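PDB 5A9A: polyhedrin from Simulium ubiquitum cypovirus, which binds UTP and probably builds the crystalline lattice of the viral occlusion bodies, or polyhedra. Local coordinates for residues Q8-V11 against L12-R15; E83-R87 against R88-G92. One frame throughout, in Å; residues are numbered along the deposited sequence.

Contact 1 of 2, residues Q8-V11 against L12-R15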
loop_
_atom_site.group_PDB
_atom_site.type_symbol
_atom_site.label_atom_id
_atom_site.label_comp_id
_atom_site.label_asym_id
_atom_site.label_seq_id
_atom_site.Cartn_x
_atom_site.Cartn_y
_atom_site.Cartn_z
ATOM N N GLN A 8 33.918 -45.913 10.509
ATOM C CA GLN A 8 33.679 -44.856 9.537
ATOM C C GLN A 8 32.553 -43.974 10.053
ATOM O O GLN A 8 31.451 -44.458 10.318
ATOM C CB GLN A 8 33.296 -45.443 8.178
ATOM C CG GLN A 8 32.950 -44.399 7.116
ATOM C CD GLN A 8 34.168 -43.646 6.606
ATOM O OE1 GLN A 8 35.247 -43.710 7.196
ATOM N NE2 GLN A 8 34.000 -42.937 5.497
ATOM N N PRO A 9 32.829 -42.673 10.217
ATOM C CA PRO A 9 31.795 -41.743 10.680
ATOM C C PRO A 9 30.575 -41.733 9.766
ATOM O O PRO A 9 30.703 -42.020 8.577
ATOM C CB PRO A 9 32.507 -40.389 10.637
ATOM C CG PRO A 9 33.944 -40.726 10.834
ATOM C CD PRO A 9 34.145 -42.019 10.104
ATOM N N ASN A 10 29.409 -41.419 10.321
ATOM C CA ASN A 10 28.184 -41.331 9.532
ATOM C C ASN A 10 27.433 -40.039 9.828
ATOM O O ASN A 10 26.204 -39.994 9.778
ATOM C CB ASN A 10 27.288 -42.549 9.785
ATOM C CG ASN A 10 26.963 -42.745 11.254
ATOM O OD1 ASN A 10 27.494 -42.053 12.122
ATOM N ND2 ASN A 10 26.091 -43.705 11.538
ATOM N N VAL A 11 28.188 -38.989 10.132
ATOM C CA VAL A 11 27.610 -37.682 10.417
ATOM C C VAL A 11 27.212 -36.980 9.120
ATOM O O VAL A 11 26.259 -36.202 9.094
ATOM C CB VAL A 11 28.595 -36.782 11.189
ATOM C CG1 VAL A 11 27.883 -35.549 11.725
ATOM C CG2 VAL A 11 29.247 -37.554 12.328
ATOM N N LEU A 12 27.942 -37.256 8.041
ATOM C CA LEU A 12 27.679 -36.602 6.763
ATOM C C LEU A 12 26.242 -36.838 6.310
ATOM O O LEU A 12 25.539 -35.898 5.941
ATOM C CB LEU A 12 28.650 -37.087 5.683
ATOM C CG LEU A 12 28.450 -36.388 4.334
ATOM C CD1 LEU A 12 28.647 -34.887 4.487
ATOM C CD2 LEU A 12 29.375 -36.944 3.262
ATOM N N GLN A 13 25.812 -38.097 6.333
ATOM C CA GLN A 13 24.441 -38.442 5.981
ATOM C C GLN A 13 23.471 -37.560 6.751
ATOM O O GLN A 13 22.482 -37.068 6.207
ATOM C CB GLN A 13 24.144 -39.906 6.317
ATOM C CG GLN A 13 25.017 -40.917 5.597
ATOM C CD GLN A 13 26.269 -41.273 6.378
ATOM O OE1 GLN A 13 27.152 -40.438 6.575
ATOM N NE2 GLN A 13 26.347 -42.517 6.829
ATOM N N GLU A 14 23.773 -37.364 8.029
ATOM C CA GLU A 14 22.871 -36.670 8.935
ATOM C C GLU A 14 22.886 -35.172 8.660
ATOM O O GLU A 14 21.851 -34.512 8.731
ATOM C CB GLU A 14 23.274 -36.943 10.386
ATOM C CG GLU A 14 23.685 -38.388 10.653
ATOM C CD GLU A 14 22.557 -39.232 11.210
ATOM O OE1 GLU A 14 21.774 -39.787 10.410
ATOM O OE2 GLU A 14 22.459 -39.346 12.454
ATOM N N ARG A 15 24.061 -34.639 8.341
ATOM C CA ARG A 15 24.182 -33.223 8.020
ATOM C C ARG A 15 23.340 -32.875 6.796
ATOM O O ARG A 15 22.592 -31.897 6.804
ATOM C CB ARG A 15 25.641 -32.835 7.774
ATOM C CG ARG A 15 25.808 -31.365 7.425
ATOM C CD ARG A 15 27.262 -30.939 7.326
ATOM N NE ARG A 15 27.371 -29.572 6.827
ATOM C CZ ARG A 15 28.434 -28.790 6.986
ATOM N NH1 ARG A 15 29.499 -29.229 7.644
ATOM N NH2 ARG A 15 28.429 -27.560 6.490
#
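Gln13 reaches back to Asn10 because its CG stands anti to its own carbonyl carbon (chi1 -60°) and the chain then bends sharply at chi2, near 91°. This fold of the side chain carries the amide towards the N-terminal end of the helix, where it lies alongside the backbone of Asn10. Its NE2 comes to 3.1 Å from Asn10 CB, while OE1 rests 3.3 Å from Asn10 CA. Neither approach is a hydrogen bond: the amide meets carbon atoms, and the carbonyl oxygen of Asn10 is an acceptor like OE1.

Glu14 comes to the carbonyl oxygens of Asn10 and Val11 through its aliphatic part. Its CG sits 3.1 Å from Asn10 O, and its CB is 3.3 Å from Val11 O, so that methylene groups rather than the carboxylate meet the two oxygens. The bend in this chain, again at chi2, leaves CD farther from Asn10 O, at 4.0 Å. Both the approach of Gln13 NE2 to Asn10 CB and that of Glu14 CG to Asn10 O are tight.

The backbone bond across the contact joins Arg15 N to Val11 O at 2.8 Å, an i to i+4 link with an N-H...O angle of 154°. Arg15 CB also lies near this oxygen, but its chain is extended from CG to NE and carries the guanidinium away from residues 8-11.

All the touching residues are on the surface and also meet crystal neighbours, as suits a protein that forms microcrystals. The contact lies at the first turn of helix 11-25, entered from the irregular N-terminal segment and set well away from the chain's centre; strand 34-41 of the six-stranded antiparallel sheet is the next regular element along the chain.

Contact 2 of 2, residues E83-R87 against R88-G92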
loop_
_atom_site.group_PDB
_atom_site.type_symbol
_atom_site.label_atom_id
_atom_site.label_comp_id
_atom_site.label_asym_id
_atom_site.label_seq_id
_atom_site.Cartn_x
_atom_site.Cartn_y
_atom_site.Cartn_z
ATOM N N GLU A 83 -12.593 0.328 -19.701
ATOM C CA GLU A 83 -12.845 0.392 -18.266
ATOM C C GLU A 83 -14.107 1.204 -17.970
ATOM O O GLU A 83 -14.894 0.843 -17.096
ATOM C CB GLU A 83 -11.652 0.985 -17.514
ATOM C CG GLU A 83 -11.833 0.939 -16.004
ATOM C CD GLU A 83 -10.612 1.404 -15.241
ATOM O OE1 GLU A 83 -9.721 2.042 -15.847
ATOM O OE2 GLU A 83 -10.554 1.133 -14.023
ATOM N N ASN A 84 -14.299 2.300 -18.697
ATOM C CA ASN A 84 -15.513 3.097 -18.551
ATOM C C ASN A 84 -16.759 2.253 -18.787
ATOM O O ASN A 84 -17.674 2.230 -17.962
ATOM C CB ASN A 84 -15.519 4.273 -19.528
ATOM C CG ASN A 84 -14.728 5.462 -19.023
ATOM O OD1 ASN A 84 -14.539 5.632 -17.818
ATOM N ND2 ASN A 84 -14.273 6.306 -19.947
ATOM N N GLN A 85 -16.789 1.562 -19.921
ATOM C CA GLN A 85 -17.948 0.763 -20.290
ATOM C C GLN A 85 -18.213 -0.330 -19.258
ATOM O O GLN A 85 -19.363 -0.619 -18.930
ATOM C CB GLN A 85 -17.753 0.144 -21.676
ATOM C CG GLN A 85 -18.975 -0.600 -22.186
ATOM C CD GLN A 85 -20.239 0.237 -22.101
ATOM O OE1 GLN A 85 -20.198 1.460 -22.229
ATOM N NE2 GLN A 85 -21.368 -0.419 -21.873
ATOM N N ILE A 86 -17.144 -0.927 -18.740
ATOM C CA ILE A 86 -17.281 -2.005 -17.767
ATOM C C ILE A 86 -17.740 -1.494 -16.400
ATOM O O ILE A 86 -18.662 -2.049 -15.806
ATOM C CB ILE A 86 -15.957 -2.776 -17.591
ATOM C CG1 ILE A 86 -15.543 -3.437 -18.908
ATOM C CG2 ILE A 86 -16.100 -3.825 -16.498
ATOM C CD1 ILE A 86 -16.443 -4.579 -19.331
ATOM N N ARG A 87 -17.101 -0.437 -15.904
ATOM C CA ARG A 87 -17.365 0.046 -14.547
ATOM C C ARG A 87 -18.417 1.148 -14.485
ATOM O O ARG A 87 -18.844 1.546 -13.399
ATOM C CB ARG A 87 -16.073 0.541 -13.898
ATOM C CG ARG A 87 -15.057 -0.553 -13.637
ATOM C CD ARG A 87 -13.835 0.008 -12.936
ATOM N NE ARG A 87 -14.188 0.713 -11.707
ATOM C CZ ARG A 87 -13.474 1.703 -11.177
ATOM N NH1 ARG A 87 -12.361 2.119 -11.770
ATOM N NH2 ARG A 87 -13.875 2.281 -10.054
ATOM N N ARG A 88 -18.823 1.658 -15.642
ATOM C CA ARG A 88 -19.882 2.658 -15.691
ATOM C C ARG A 88 -20.542 2.691 -17.067
ATOM O O ARG A 88 -20.387 3.652 -17.823
ATOM C CB ARG A 88 -19.353 4.045 -15.298
ATOM C CG ARG A 88 -17.961 4.381 -15.806
ATOM C CD ARG A 88 -17.508 5.744 -15.284
ATOM N NE ARG A 88 -18.377 6.828 -15.741
ATOM C CZ ARG A 88 -18.107 7.634 -16.764
ATOM N NH1 ARG A 88 -16.979 7.501 -17.448
ATOM N NH2 ARG A 88 -18.967 8.586 -17.098
ATOM N N PRO A 89 -21.289 1.628 -17.394
ATOM C CA PRO A 89 -22.055 1.565 -18.642
ATOM C C PRO A 89 -23.133 2.643 -18.667
ATOM O O PRO A 89 -23.712 2.912 -17.615
ATOM C CB PRO A 89 -22.694 0.173 -18.591
ATOM C CG PRO A 89 -22.714 -0.185 -17.144
ATOM C CD PRO A 89 -21.473 0.421 -16.574
ATOM N N ASP A 90 -23.395 3.263 -19.816
ATOM C CA ASP A 90 -22.681 2.999 -21.064
ATOM C C ASP A 90 -21.826 4.209 -21.436
ATOM O O ASP A 90 -22.070 4.861 -22.452
ATOM C CB ASP A 90 -23.685 2.732 -22.186
ATOM C CG ASP A 90 -24.584 1.544 -21.895
ATOM O OD1 ASP A 90 -24.052 0.446 -21.623
ATOM O OD2 ASP A 90 -25.823 1.713 -21.927
ATOM N N HIS A 91 -20.819 4.506 -20.619
ATOM C CA HIS A 91 -20.074 5.754 -20.770
ATOM C C HIS A 91 -18.681 5.591 -21.375
ATOM O O HIS A 91 -17.855 6.499 -21.285
ATOM C CB HIS A 91 -19.961 6.458 -19.419
ATOM C CG HIS A 91 -21.279 6.868 -18.844
ATOM N ND1 HIS A 91 -22.030 6.040 -18.037
ATOM C CD2 HIS A 91 -21.985 8.017 -18.966
ATOM C CE1 HIS A 91 -23.137 6.666 -17.679
ATOM N NE2 HIS A 91 -23.137 7.865 -18.234
ATOM N N GLY A 92 -18.422 4.446 -21.995
ATOM C CA GLY A 92 -17.139 4.214 -22.633
ATOM C C GLY A 92 -17.228 4.233 -24.146
ATOM O O GLY A 92 -18.075 3.563 -24.733
#
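Gln85 and Asp90 join side chain to side chain: NE2 donates to OD1 at 2.8 Å, on the anti lone pair of the carboxylate oxygen. Amide and carboxylate are nearly coplanar, 11° apart, and the bond lies in the amide plane. Gln85 gets there with CG anti to its backbone N (chi1 -175°) and a bend at chi2, which turns the amide back over the loop; its OE1 accepts a weak bond from Gly92 N at 3.5 Å. Pro89 packs against the same residue, CD lying 3.3 Å from Gln85 O.

These bonds fasten the C-terminal end of helix 76-87 to the loop that follows, whose Pro89-Asp90 peptide is cis. Arg88 is the first residue to leave helical geometry, yet its N still bonds Asn84 O at 2.7 Å. With chi1 near 39°, its CG is tucked between backbone N and carbonyl carbon, and NH1 makes a weak bond to Asn84 OD1 at the guanidinium edge, the Asn84 amide standing almost perpendicular to the guanidinium. His91 CB sits above one face of the guanidinium, toward its rim, while His91 ND1 and N both donate to Arg88 O.

On another side of the helix, Arg87 NH1 forms a salt bridge with Glu83 OE2 at 3.1 Å. Glu83 OE1 pairs with Arg65, and Arg87 NH1 also bonds Asn204 O of the second subunit.

In the fold
From the N terminus, the chain first passes through contact 1, where the loop 8-11 turns into helix 11-25. It then runs through strands 34-41, 47-54 and 57-62 before helix 76-87, at whose end contact 2 secures the loop leading towards strand 105-111. The contacts follow in series, neither nesting nor crossing; each joins two contiguous segments, closing a single helical turn in contact 1 and the bend after helix 76-87 in contact 2. The centres of contacts 1 and 2 are about 67 Å apart, on opposite sides of the chain's centre. Contact 1 belongs to the outlying N-terminal helix, whereas contact 2 adjoins the second subunit and lies near the UTP-binding residues His79 and His95.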